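Local coordinates for protein chymotrypsin (PDB 2EA3) that probably cleaves peptide bonds as a secreted serine endopeptidase of the chymotrypsin-like S1 family, the chain being its protease domain, at residues Q71-N74 / G78-Q81. Residues are numbered along the deposited sequence; the frame is centred on the assembly and turned at random.
Sequences QVNN and GRVQ. With SO4 (sulfate ion), chain C.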
loop_
_atom_site.group_PDB
_atom_site.type_symbol
_atom_site.label_atom_id
_atom_site.label_comp_id
_atom_site.label_asym_id
_atom_site.label_seq_id
_atom_site.Cartn_x
_atom_site.Cartn_y
_atom_site.Cartn_z
ATOM N N GLN A 71 2.557 -2.375 -12.213
ATOM C CA GLN A 71 1.851 -3.651 -12.061
ATOM C C GLN A 71 1.648 -3.960 -10.597
ATOM O O GLN A 71 2.416 -3.500 -9.747
ATOM C CB GLN A 71 2.659 -4.792 -12.679
ATOM C CG GLN A 71 2.924 -4.631 -14.165
ATOM C CD GLN A 71 3.423 -5.904 -14.778
ATOM O OE1 GLN A 71 2.769 -6.471 -15.655
ATOM N NE2 GLN A 71 4.545 -6.395 -14.296
ATOM N N VAL A 72 0.599 -4.730 -10.323
ATOM C CA VAL A 72 0.308 -5.281 -9.010
ATOM C C VAL A 72 0.230 -6.808 -9.139
ATOM O O VAL A 72 -0.348 -7.341 -10.099
ATOM C CB VAL A 72 -1.016 -4.695 -8.415
ATOM C CG1 VAL A 72 -1.393 -5.417 -7.134
ATOM C CG2 VAL A 72 -0.888 -3.174 -8.165
ATOM N N ASN A 73 0.842 -7.516 -8.200
ATOM C CA ASN A 73 0.805 -8.971 -8.211
ATOM C C ASN A 73 -0.604 -9.463 -7.860
ATOM O O ASN A 73 -1.139 -9.077 -6.818
ATOM C CB ASN A 73 1.807 -9.486 -7.185
ATOM C CG ASN A 73 2.071 -10.974 -7.304
ATOM O OD1 ASN A 73 1.337 -11.701 -7.984
ATOM N ND2 ASN A 73 3.120 -11.437 -6.624
ATOM N N ASN A 74 -1.214 -10.302 -8.713
ATOM C CA ASN A 74 -2.529 -10.880 -8.344
ATOM C C ASN A 74 -2.465 -12.188 -7.565
ATOM O O ASN A 74 -3.510 -12.761 -7.205
ATOM C CB ASN A 74 -3.470 -11.004 -9.556
ATOM C CG ASN A 74 -3.041 -12.083 -10.537
ATOM O OD1 ASN A 74 -2.188 -12.917 -10.254
ATOM N ND2 ASN A 74 -3.646 -12.060 -11.718
ATOM N N GLY A 78 -0.184 -13.927 -12.201
ATOM C CA GLY A 78 -0.383 -12.848 -13.160
ATOM C C GLY A 78 -0.118 -11.483 -12.555
ATOM O O GLY A 78 0.290 -11.358 -11.382
ATOM N N ARG A 79 -0.339 -10.453 -13.361
ATOM C CA ARG A 79 -0.191 -9.085 -12.880
ATOM C C ARG A 79 -1.352 -8.252 -13.348
ATOM O O ARG A 79 -1.991 -8.564 -14.368
ATOM C CB ARG A 79 1.147 -8.473 -13.298
ATOM C CG ARG A 79 2.312 -8.814 -12.318
ATOM C CD ARG A 79 3.178 -9.827 -12.959
ATOM N NE ARG A 79 4.297 -10.255 -12.129
ATOM C CZ ARG A 79 4.237 -11.232 -11.223
ATOM N NH1 ARG A 79 3.099 -11.878 -10.981
ATOM N NH2 ARG A 79 5.327 -11.560 -10.547
ATOM N N VAL A 80 -1.657 -7.232 -12.562
ATOM C CA VAL A 80 -2.685 -6.288 -12.899
ATOM C C VAL A 80 -1.982 -4.991 -13.282
ATOM O O VAL A 80 -1.160 -4.461 -12.517
ATOM C CB VAL A 80 -3.646 -6.049 -11.711
ATOM C CG1 VAL A 80 -4.727 -5.016 -12.078
ATOM C CG2 VAL A 80 -4.269 -7.375 -11.262
ATOM N N GLN A 81 -2.338 -4.466 -14.451
ATOM C CA GLN A 81 -1.819 -3.181 -14.893
ATOM C C GLN A 81 -2.435 -2.037 -14.086
ATOM O O GLN A 81 -3.663 -1.960 -13.909
ATOM C CB GLN A 81 -2.069 -2.970 -16.390
ATOM C CG GLN A 81 -1.075 -3.672 -17.294
ATOM C CD GLN A 81 0.283 -2.983 -17.326
ATOM O OE1 GLN A 81 0.401 -1.767 -17.121
ATOM N NE2 GLN A 81 1.321 -3.763 -17.587
HETATM S S SO4 C . 4.675 -15.178 -9.433
HETATM O O1 SO4 C . 4.338 -15.005 -8.022
HETATM O O2 SO4 C . 5.827 -14.347 -9.766
HETATM O O3 SO4 C . 4.991 -16.579 -9.693
HETATM O O4 SO4 C . 3.552 -14.786 -10.275
HETATM O O HOH W 1 5.972 -8.730 -13.855
#
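G78 and N74 grip each other through two hydrogen bonds. The backbone amide G78 N donates to N74 OD1 at 3.0 Å, coming in tilted from the side-chain carbonyl plane, while N74 N returns a nearly straight bond to G78 O (3.2 Å, 171° at the hydrogen). N74 CG sits between its backbone N and carbonyl carbon (chi1 71°), which folds the amide back over the turn; OD1 also accepts from S76 N. With an alanine here, the amides of G78 and S76 would probably lose the acceptor they share, and the turn would be freer to move.

G78 O has a second donor, R79 NH1 at 2.9 Å, arriving on the face of the carbonyl plane opposite N74 N. In R79 the bend at chi2 (105°) turns the guanidinium alongside N73, with G78 O close to its plane. From there NH1 donates to O4 and NH2 to O2 of a sulfate ion, probably from the crystallisation liquor, and NE shares a water with Q71 NE2. The Q71 amide, at the end of an extended chain, lies against the aliphatic part of R79, with OE1 3.5 Å from R79 CB.

V80 pairs with V72 by two backbone bonds, V72 N to V80 O and V80 N to V72 O, both 2.8 Å. On the face they share, the valines contact L142, and V80 CG2 lies 4.1 Å from N74 CB, with W103 touching both V80 and N74. Q81 faces Q71 as a non-hydrogen-bonded pair, their CA atoms 4.7 Å apart.

The antiparallel strands 71-73 and 79-81, joined by the five residues 74-78, form a two-stranded beta hairpin, which lies in the chain between the two six-stranded barrels of the chymotrypsin fold and packs its valines on the second.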